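Local structure of Glyoxalase/bleomycin resistance protein/dioxygenase (Nostoc punctiforme PCC 73102, 3KOL) at residues R34-T39 with F144-R149; G38-L43 with N119-A124; A65-P70 with L75-E80. The protein binds cobalt at a site shared between two subunits and probably acts as a metal-dependent enzyme of the glyoxalase/dioxygenase superfamily. One frame throughout, in Å; residues are numbered along the deposited sequence.

In the fold
The three contacts illustrate how one helix can serve two sheets. Contacts 1 and 2 both start from helix 30-40 and reach the sheet of strands 96-104, 145-150, 134-139 and 123-129, contact 2 by way of the loop before strand 123-129; contact 3 lies in the other sheet, against the same helix, where Tyr37 and Gly38 meet Leu75 and Phe67. Contacts 1 and 3 are buried; contact 2, its centre about 11 Å from that of the chain, is only partly so. Chemistry follows place: contact 3 is a backbone ladder with an apolar face and a polar pair on the other, contact 1 joins side chains alone, and contact 2 sets isoleucines beside an amide that reaches the second subunit.

Contact 1. Residues R34-T39 with F144-R149; sequences RYFYGT and FMIEIR. With CO (cobalt (II) ion), chain C.
Phe36 and Tyr37 of helix 30-40 meet Ile146 of strand 145-150 in a buried, side-chain-only contact near the centre of the folded chain, with no hydrogen bond across it. The backbones stay well apart, Tyr37 CA and Ile146 CA being 10.2 Å from each other, and rings and a branched chain bridge the distance. Ile146 CD1 lies in the plane of the tyrosine ring, at its edge, 3.5 Å from Tyr37 OH. The Phe36 ring also presents its edge, with CE2 4.1 Å from Ile146 CG1. Phe36 CG stands anti to the backbone N (chi1 -176°), which sends the ring out toward the strand; Phe36 CD2 sits over the centre of the Tyr37 ring, 3.5 Å above its plane. Asp140 takes up the tyrosine hydroxyl in a hydrogen bond. The strand belongs to a sheet with the 1-4-3-2 order of the vicinal oxygen chelate (VOC) fold, and alternation along it turns the next residue to the metal. Glu147, extended beyond CG, binds cobalt through OE1 at 2.1 Å, while OE2 accepts a hydrogen bond from a cobalt-bound water. Two further waters, His99 and His22 of the second subunit complete the six ligands.

Contact 2. Residues G38-L43 with N119-A124; sequences GTILGL and NKIAIA
Ile40 of helix 30-40 is the hub of this contact: its side chain points at the other segment and packs on both Asn119 and Ile121, residues that follow the end of helix 109-118. The Asn119 side chain slides past Ile40 in the opposite direction. Ile40 CG1 comes to 3.7 Å from Asn119 OD1, Ile40 CD1 is 4.0 Å from Asn119 CB, and the other branch, Ile40 CG2, approaches Asn119 ND2 at 3.9 Å. The amide is therefore spread along the isoleucine by van der Waals contact, and no hydrogen bond spans the two segments. Asn119 ND2 instead donates hydrogen bonds to Val115 O, one helical turn back, and to Ser10 O of the second subunit; two acceptors thus probably restrain the rotation of the group that lies on Ile40.

With Ile121 the approach is tip to tip. Both delta methyls take part, Ile40 CD1 and Ile121 CD1 being 4.0 Å apart, and Ile40 CG2 stands 4.1 Å from the same Ile121 CD1. In Ile121, CG1 is anti to the carbonyl carbon (chi1 -69°), and CD1 continues the extended branch toward Ile40.

Between Asn119 and Ile121 the chain leaves the helix at Lys120, whose positive phi makes it the C' residue of a Schellman motif, with Ile121 N bonded to Ile116 O and Lys120 N to Gly117 O. This turn brings both partners onto Ile40, which also packs on Val115 of helix 109-118, while Ile121 extends the apolar cluster to Phe36 of helix 30-40 and Phe138 of strand 134-139.

Contact 3. Residues A65-P70 with L75-E80; sequences ANFITP and LDLFGE
A beta hairpin, strand 64-68 followed by strand 74-79, brings Ala65, Asn66 and Phe67 opposite Leu77, Asp76 and Leu75. The strand segments run antiparallel, with 161° between their directions. Ala65 with Leu77 and Phe67 with Leu75 are hydrogen-bonded pairs, each closed by two backbone bonds. Ala65 N donates to Leu77 O at 3.0 Å, and Leu77 N returns a bond of 2.8 Å to Ala65 O. In the second pair Phe67 N lies 3.0 Å from Leu75 O; the reverse bond, from Leu75 N to Phe67 O, is 2.7 Å long and almost straight at the hydrogen (173°). A CA-H...O contact from Asp76 CA to Ala65 O, 3.5 Å, adds to this ladder beside the non-hydrogen-bonded pair Asn66-Asp76.

Within the four-stranded sheet, whose 1-4-3-2 order is that of the VOC fold, these are the two inner strands, and their two faces differ where the strands pair. Ala65, Phe67, Leu75 and Leu77 make an apolar face against helix 30-40, touching Met30, Arg34, Tyr37 and Ser33. Here the Phe67 ring, its CG anti to the carbonyl carbon (chi1 -69°), receives a leucine methyl at its edge: Phe67 CE2 is 3.6 Å from Leu77 CD1. Closer to the backbone, Ala65 CB and Leu77 CB are 4.2 Å apart.

The opposite face carries Asn66 and Asp76, which lie side by side and point the same way. Asp76 packs on His22, and its side chain is about 5 Å from a bound cobalt, too far for a ligand but consistent with a second-shell place beside His22.

Contact 1. Residues R34-T39 with F144-R149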
loop_
_atom_site.group_PDB
_atom_site.type_symbol
_atom_site.label_atom_id
_atom_site.label_comp_id
_atom_site.label_asym_id
_atom_site.label_seq_id
_atom_site.Cartn_x
_atom_site.Cartn_y
_atom_site.Cartn_z
ATOM N N ARG A 34 3.741 3.103 -16.026
ATOM C CA ARG A 34 2.377 3.174 -16.554
ATOM C C ARG A 34 2.156 1.914 -17.391
ATOM O O ARG A 34 1.065 1.350 -17.414
ATOM C CB ARG A 34 2.176 4.397 -17.461
ATOM C CG ARG A 34 2.170 5.741 -16.757
ATOM C CD ARG A 34 1.834 6.877 -17.740
ATOM N NE ARG A 34 0.467 6.785 -18.263
ATOM C CZ ARG A 34 0.157 6.448 -19.513
ATOM N NH1 ARG A 34 1.116 6.168 -20.388
ATOM N NH2 ARG A 34 -1.112 6.398 -19.894
ATOM N N TYR A 35 3.200 1.475 -18.084
ATOM C CA TYR A 35 3.083 0.278 -18.911
ATOM C C TYR A 35 2.850 -0.954 -18.033
ATOM O O TYR A 35 1.982 -1.783 -18.309
ATOM C CB TYR A 35 4.350 0.076 -19.737
ATOM C CG TYR A 35 4.159 -0.902 -20.873
ATOM C CD1 TYR A 35 3.508 -0.518 -22.045
ATOM C CD2 TYR A 35 4.599 -2.221 -20.765
ATOM C CE1 TYR A 35 3.300 -1.426 -23.084
ATOM C CE2 TYR A 35 4.393 -3.138 -21.796
ATOM C CZ TYR A 35 3.744 -2.732 -22.952
ATOM O OH TYR A 35 3.545 -3.632 -23.972
ATOM N N PHE A 36 3.641 -1.061 -16.973
ATOM C CA PHE A 36 3.552 -2.181 -16.035
ATOM C C PHE A 36 2.178 -2.261 -15.364
ATOM O O PHE A 36 1.477 -3.260 -15.488
ATOM C CB PHE A 36 4.634 -2.019 -14.962
ATOM C CG PHE A 36 4.708 -3.159 -13.979
ATOM C CD1 PHE A 36 5.372 -4.338 -14.306
ATOM C CD2 PHE A 36 4.149 -3.034 -12.711
ATOM C CE1 PHE A 36 5.484 -5.375 -13.379
ATOM C CE2 PHE A 36 4.252 -4.064 -11.774
ATOM C CZ PHE A 36 4.922 -5.235 -12.107
ATOM N N TYR A 37 1.797 -1.206 -14.646
ATOM C CA TYR A 37 0.524 -1.197 -13.929
ATOM C C TYR A 37 -0.727 -1.063 -14.788
ATOM O O TYR A 37 -1.716 -1.747 -14.547
ATOM C CB TYR A 37 0.537 -0.090 -12.867
ATOM C CG TYR A 37 1.493 -0.384 -11.728
ATOM C CD1 TYR A 37 1.208 -1.383 -10.799
ATOM C CD2 TYR A 37 2.697 0.305 -11.607
ATOM C CE1 TYR A 37 2.101 -1.692 -9.772
ATOM C CE2 TYR A 37 3.604 0.003 -10.585
ATOM C CZ TYR A 37 3.297 -0.996 -9.671
ATOM O OH TYR A 37 4.191 -1.297 -8.666
ATOM N N GLY A 38 -0.684 -0.188 -15.789
ATOM C CA GLY A 38 -1.854 0.007 -16.630
ATOM C C GLY A 38 -2.013 -0.958 -17.792
ATOM O O GLY A 38 -3.076 -1.558 -17.978
ATOM N N THR A 39 -0.961 -1.126 -18.581
ATOM C CA THR A 39 -1.043 -1.998 -19.744
ATOM C C THR A 39 -0.971 -3.488 -19.441
ATOM O O THR A 39 -1.848 -4.258 -19.850
ATOM C CB THR A 39 0.042 -1.627 -20.768
ATOM O OG1 THR A 39 -0.129 -0.254 -21.150
ATOM C CG2 THR A 39 -0.063 -2.508 -22.013
ATOM N N PHE A 144 9.918 -2.664 -6.562
ATOM C CA PHE A 144 8.917 -2.815 -5.504
ATOM C C PHE A 144 8.164 -4.116 -5.765
ATOM O O PHE A 144 7.663 -4.342 -6.867
ATOM C CB PHE A 144 7.934 -1.642 -5.504
ATOM C CG PHE A 144 6.902 -1.725 -4.418
ATOM C CD1 PHE A 144 7.286 -1.721 -3.082
ATOM C CD2 PHE A 144 5.551 -1.836 -4.728
ATOM C CE1 PHE A 144 6.336 -1.829 -2.066
ATOM C CE2 PHE A 144 4.590 -1.944 -3.720
ATOM C CZ PHE A 144 4.984 -1.941 -2.387
HETATM N N MSE A 145 8.071 -4.967 -4.749
HETATM C CA MSE A 145 7.418 -6.259 -4.913
HETATM C C MSE A 145 5.896 -6.246 -4.964
HETATM O O MSE A 145 5.233 -5.691 -4.090
HETATM C CB MSE A 145 7.871 -7.221 -3.814
HETATM C CG MSE A 145 7.278 -8.608 -3.948
HETATM SE SE MSE A 145 7.844 -9.772 -2.518
HETATM C CE MSE A 145 9.407 -10.526 -3.381
ATOM N N ILE A 146 5.354 -6.886 -5.996
ATOM C CA ILE A 146 3.911 -6.983 -6.187
ATOM C C ILE A 146 3.483 -8.438 -6.050
ATOM O O ILE A 146 4.196 -9.347 -6.469
ATOM C CB ILE A 146 3.489 -6.494 -7.593
ATOM C CG1 ILE A 146 3.894 -5.031 -7.780
ATOM C CG2 ILE A 146 1.974 -6.664 -7.781
ATOM C CD1 ILE A 146 3.243 -4.090 -6.782
ATOM N N GLU A 147 2.330 -8.661 -5.440
ATOM C CA GLU A 147 1.814 -10.010 -5.291
ATOM C C GLU A 147 0.440 -10.068 -5.925
ATOM O O GLU A 147 -0.341 -9.133 -5.806
ATOM C CB GLU A 147 1.692 -10.390 -3.810
ATOM C CG GLU A 147 0.896 -11.678 -3.547
ATOM C CD GLU A 147 0.675 -11.936 -2.065
ATOM O OE1 GLU A 147 1.297 -11.227 -1.250
ATOM O OE2 GLU A 147 -0.102 -12.857 -1.717
ATOM N N ILE A 148 0.165 -11.141 -6.652
ATOM C CA ILE A 148 -1.163 -11.338 -7.213
ATOM C C ILE A 148 -1.604 -12.619 -6.526
ATOM O O ILE A 148 -0.878 -13.608 -6.542
ATOM C CB ILE A 148 -1.148 -11.526 -8.749
ATOM C CG1 ILE A 148 -0.848 -10.183 -9.427
ATOM C CG2 ILE A 148 -2.506 -12.067 -9.217
ATOM C CD1 ILE A 148 -0.841 -10.236 -10.965
ATOM N N ARG A 149 -2.769 -12.594 -5.891
ATOM C CA ARG A 149 -3.254 -13.770 -5.187
ATOM C C ARG A 149 -4.747 -13.965 -5.358
ATOM O O ARG A 149 -5.461 -13.046 -5.754
ATOM C CB ARG A 149 -2.893 -13.665 -3.700
ATOM C CG ARG A 149 -3.380 -12.383 -3.016
ATOM C CD ARG A 149 -4.859 -12.471 -2.671
ATOM N NE ARG A 149 -5.100 -13.458 -1.619
ATOM C CZ ARG A 149 -6.293 -13.971 -1.332
ATOM N NH1 ARG A 149 -7.366 -13.598 -2.017
ATOM N NH2 ARG A 149 -6.413 -14.864 -0.359
HETATM CO CO CO C . 1.361 -11.056 0.869
HETATM O O HOH W 1 0.230 -12.961 1.023
HETATM O O HOH W 2 2.837 -12.444 1.049
HETATM O O HOH W 3 1.569 -11.283 3.056
#

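Contact 2. Residues G38-L43 with N119-A124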
loop_
_atom_site.group_PDB
_atom_site.type_symbol
_atom_site.label_atom_id
_atom_site.label_comp_id
_atom_site.label_asym_id
_atom_site.label_seq_id
_atom_site.Cartn_x
_atom_site.Cartn_y
_atom_site.Cartn_z
ATOM N N GLY A 38 -0.684 -0.188 -15.789
ATOM C CA GLY A 38 -1.854 0.007 -16.630
ATOM C C GLY A 38 -2.013 -0.958 -17.792
ATOM O O GLY A 38 -3.076 -1.558 -17.978
ATOM N N THR A 39 -0.961 -1.126 -18.581
ATOM C CA THR A 39 -1.043 -1.998 -19.744
ATOM C C THR A 39 -0.971 -3.488 -19.441
ATOM O O THR A 39 -1.848 -4.258 -19.850
ATOM C CB THR A 39 0.042 -1.627 -20.768
ATOM O OG1 THR A 39 -0.129 -0.254 -21.150
ATOM C CG2 THR A 39 -0.063 -2.508 -22.013
ATOM N N ILE A 40 0.069 -3.904 -18.730
ATOM C CA ILE A 40 0.226 -5.318 -18.405
ATOM C C ILE A 40 -0.721 -5.806 -17.311
ATOM O O ILE A 40 -1.443 -6.778 -17.513
ATOM C CB ILE A 40 1.673 -5.629 -17.993
ATOM C CG1 ILE A 40 2.615 -5.341 -19.167
ATOM C CG2 ILE A 40 1.789 -7.088 -17.553
ATOM C CD1 ILE A 40 4.092 -5.388 -18.816
ATOM N N LEU A 41 -0.733 -5.137 -16.161
ATOM C CA LEU A 41 -1.611 -5.561 -15.072
ATOM C C LEU A 41 -3.073 -5.144 -15.268
ATOM O O LEU A 41 -3.954 -5.560 -14.515
ATOM C CB LEU A 41 -1.086 -5.037 -13.733
ATOM C CG LEU A 41 0.306 -5.536 -13.320
ATOM C CD1 LEU A 41 0.549 -5.170 -11.875
ATOM C CD2 LEU A 41 0.404 -7.044 -13.488
ATOM N N GLY A 42 -3.323 -4.313 -16.275
ATOM C CA GLY A 42 -4.683 -3.895 -16.576
ATOM C C GLY A 42 -5.420 -2.936 -15.654
ATOM O O GLY A 42 -6.638 -2.811 -15.768
ATOM N N LEU A 43 -4.723 -2.257 -14.747
ATOM C CA LEU A 43 -5.413 -1.313 -13.864
ATOM C C LEU A 43 -5.920 -0.120 -14.675
ATOM O O LEU A 43 -5.202 0.435 -15.511
ATOM C CB LEU A 43 -4.490 -0.834 -12.738
ATOM C CG LEU A 43 -4.019 -1.935 -11.778
ATOM C CD1 LEU A 43 -3.031 -1.357 -10.768
ATOM C CD2 LEU A 43 -5.225 -2.536 -11.055
ATOM N N ASN A 119 5.085 -11.415 -20.879
ATOM C CA ASN A 119 5.658 -10.074 -20.844
ATOM C C ASN A 119 7.062 -10.076 -20.255
ATOM O O ASN A 119 7.616 -9.031 -19.909
ATOM C CB ASN A 119 4.737 -9.138 -20.062
ATOM C CG ASN A 119 3.558 -8.681 -20.892
ATOM O OD1 ASN A 119 3.683 -7.774 -21.718
ATOM N ND2 ASN A 119 2.415 -9.327 -20.705
ATOM N N LYS A 120 7.623 -11.274 -20.147
ATOM C CA LYS A 120 8.969 -11.474 -19.636
ATOM C C LYS A 120 9.274 -10.781 -18.314
ATOM O O LYS A 120 10.347 -10.203 -18.126
ATOM C CB LYS A 120 9.986 -11.065 -20.706
ATOM C CG LYS A 120 9.830 -11.854 -22.001
ATOM C CD LYS A 120 10.918 -11.520 -23.012
ATOM C CE LYS A 120 10.760 -12.344 -24.280
ATOM N NZ LYS A 120 9.451 -12.101 -24.947
ATOM N N ILE A 121 8.318 -10.841 -17.394
ATOM C CA ILE A 121 8.513 -10.260 -16.074
ATOM C C ILE A 121 9.011 -11.405 -15.187
ATOM O O ILE A 121 8.358 -12.444 -15.075
ATOM C CB ILE A 121 7.197 -9.686 -15.505
ATOM C CG1 ILE A 121 6.776 -8.451 -16.316
ATOM C CG2 ILE A 121 7.376 -9.330 -14.035
ATOM C CD1 ILE A 121 5.427 -7.877 -15.919
ATOM N N ALA A 122 10.177 -11.219 -14.576
ATOM C CA ALA A 122 10.760 -12.248 -13.723
ATOM C C ALA A 122 9.922 -12.467 -12.470
ATOM O O ALA A 122 9.461 -11.515 -11.844
ATOM C CB ALA A 122 12.186 -11.862 -13.338
ATOM N N ILE A 123 9.718 -13.730 -12.116
ATOM C CA ILE A 123 8.940 -14.070 -10.935
ATOM C C ILE A 123 9.868 -14.243 -9.740
ATOM O O ILE A 123 10.746 -15.109 -9.746
ATOM C CB ILE A 123 8.130 -15.363 -11.168
ATOM C CG1 ILE A 123 7.057 -15.109 -12.232
ATOM C CG2 ILE A 123 7.496 -15.833 -9.863
ATOM C CD1 ILE A 123 6.197 -16.311 -12.549
ATOM N N ALA A 124 9.675 -13.400 -8.726
ATOM C CA ALA A 124 10.480 -13.433 -7.510
ATOM C C ALA A 124 10.203 -14.688 -6.695
ATOM O O ALA A 124 11.117 -15.299 -6.148
ATOM C CB ALA A 124 10.201 -12.202 -6.668
#

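Contact 3. Residues A65-P70 with L75-E80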
loop_
_atom_site.group_PDB
_atom_site.type_symbol
_atom_site.label_atom_id
_atom_site.label_comp_id
_atom_site.label_asym_id
_atom_site.label_seq_id
_atom_site.Cartn_x
_atom_site.Cartn_y
_atom_site.Cartn_z
ATOM N N ALA A 65 0.561 9.881 -12.208
ATOM C CA ALA A 65 -0.409 9.014 -12.861
ATOM C C ALA A 65 -1.230 8.346 -11.763
ATOM O O ALA A 65 -0.705 8.024 -10.699
ATOM C CB ALA A 65 0.303 7.962 -13.709
ATOM N N ASN A 66 -2.520 8.158 -12.020
ATOM C CA ASN A 66 -3.419 7.538 -11.057
ATOM C C ASN A 66 -4.117 6.348 -11.706
ATOM O O ASN A 66 -4.697 6.477 -12.783
ATOM C CB ASN A 66 -4.491 8.540 -10.603
ATOM C CG ASN A 66 -3.989 9.528 -9.559
ATOM O OD1 ASN A 66 -2.829 9.928 -9.561
ATOM N ND2 ASN A 66 -4.884 9.946 -8.670
ATOM N N PHE A 67 -4.054 5.198 -11.048
ATOM C CA PHE A 67 -4.705 3.983 -11.524
ATOM C C PHE A 67 -5.636 3.547 -10.413
ATOM O O PHE A 67 -5.423 3.896 -9.251
ATOM C CB PHE A 67 -3.672 2.892 -11.816
ATOM C CG PHE A 67 -2.810 3.191 -13.006
ATOM C CD1 PHE A 67 -3.250 2.895 -14.291
ATOM C CD2 PHE A 67 -1.583 3.829 -12.848
ATOM C CE1 PHE A 67 -2.482 3.233 -15.405
ATOM C CE2 PHE A 67 -0.811 4.171 -13.951
ATOM C CZ PHE A 67 -1.262 3.873 -15.234
ATOM N N ILE A 68 -6.679 2.804 -10.759
ATOM C CA ILE A 68 -7.632 2.356 -9.751
ATOM C C ILE A 68 -8.078 0.917 -9.937
ATOM O O ILE A 68 -8.052 0.382 -11.046
ATOM C CB ILE A 68 -8.908 3.199 -9.780
ATOM C CG1 ILE A 68 -9.594 3.040 -11.140
ATOM C CG2 ILE A 68 -8.581 4.648 -9.514
ATOM C CD1 ILE A 68 -11.051 3.415 -11.147
ATOM N N THR A 69 -8.474 0.284 -8.838
ATOM C CA THR A 69 -9.001 -1.064 -8.908
ATOM C C THR A 69 -10.504 -0.813 -9.041
ATOM O O THR A 69 -10.989 0.274 -8.709
ATOM C CB THR A 69 -8.683 -1.880 -7.632
ATOM O OG1 THR A 69 -8.981 -1.101 -6.471
ATOM C CG2 THR A 69 -7.203 -2.270 -7.604
ATOM N N PRO A 70 -11.265 -1.798 -9.536
ATOM C CA PRO A 70 -12.704 -1.565 -9.680
ATOM C C PRO A 70 -13.465 -1.188 -8.410
ATOM O O PRO A 70 -14.550 -0.615 -8.493
ATOM C CB PRO A 70 -13.205 -2.864 -10.320
ATOM C CG PRO A 70 -12.226 -3.873 -9.856
ATOM C CD PRO A 70 -10.907 -3.155 -9.977
ATOM N N LEU A 75 -3.944 3.858 -6.936
ATOM C CA LEU A 75 -2.502 3.639 -6.930
ATOM C C LEU A 75 -1.943 4.898 -7.581
ATOM O O LEU A 75 -2.188 5.149 -8.763
ATOM C CB LEU A 75 -2.118 2.415 -7.774
ATOM C CG LEU A 75 -0.612 2.188 -7.957
ATOM C CD1 LEU A 75 0.021 1.869 -6.610
ATOM C CD2 LEU A 75 -0.367 1.040 -8.942
ATOM N N ASP A 76 -1.229 5.707 -6.806
ATOM C CA ASP A 76 -0.638 6.933 -7.332
ATOM C C ASP A 76 0.808 6.679 -7.693
ATOM O O ASP A 76 1.550 6.084 -6.913
ATOM C CB ASP A 76 -0.653 8.076 -6.303
ATOM C CG ASP A 76 -2.040 8.604 -6.015
ATOM O OD1 ASP A 76 -2.896 8.590 -6.925
ATOM O OD2 ASP A 76 -2.263 9.065 -4.872
ATOM N N LEU A 77 1.207 7.130 -8.877
ATOM C CA LEU A 77 2.583 6.989 -9.310
ATOM C C LEU A 77 3.140 8.401 -9.420
ATOM O O LEU A 77 2.580 9.240 -10.123
ATOM C CB LEU A 77 2.662 6.283 -10.664
ATOM C CG LEU A 77 2.034 4.891 -10.744
ATOM C CD1 LEU A 77 2.242 4.343 -12.143
ATOM C CD2 LEU A 77 2.660 3.959 -9.708
ATOM N N PHE A 78 4.223 8.660 -8.697
ATOM C CA PHE A 78 4.867 9.963 -8.701
ATOM C C PHE A 78 6.190 9.852 -9.437
ATOM O O PHE A 78 7.078 9.121 -9.014
ATOM C CB PHE A 78 5.105 10.431 -7.261
ATOM C CG PHE A 78 3.859 10.904 -6.567
ATOM C CD1 PHE A 78 3.429 12.218 -6.713
ATOM C CD2 PHE A 78 3.094 10.029 -5.801
ATOM C CE1 PHE A 78 2.255 12.658 -6.110
ATOM C CE2 PHE A 78 1.912 10.460 -5.190
ATOM C CZ PHE A 78 1.493 11.776 -5.346
ATOM N N GLY A 79 6.311 10.572 -10.547
ATOM C CA GLY A 79 7.541 10.535 -11.317
ATOM C C GLY A 79 8.694 11.170 -10.566
ATOM O O GLY A 79 8.649 12.352 -10.224
ATOM N N GLU A 80 9.727 10.377 -10.304
ATOM C CA GLU A 80 10.913 10.831 -9.584
ATOM C C GLU A 80 12.144 10.304 -10.317
ATOM O O GLU A 80 12.840 9.425 -9.818
ATOM C CB GLU A 80 10.907 10.281 -8.154
ATOM C CG GLU A 80 9.811 10.828 -7.253
ATOM C CD GLU A 80 9.954 12.318 -7.003
ATOM O OE1 GLU A 80 11.071 12.845 -7.188
ATOM O OE2 GLU A 80 8.956 12.961 -6.611
#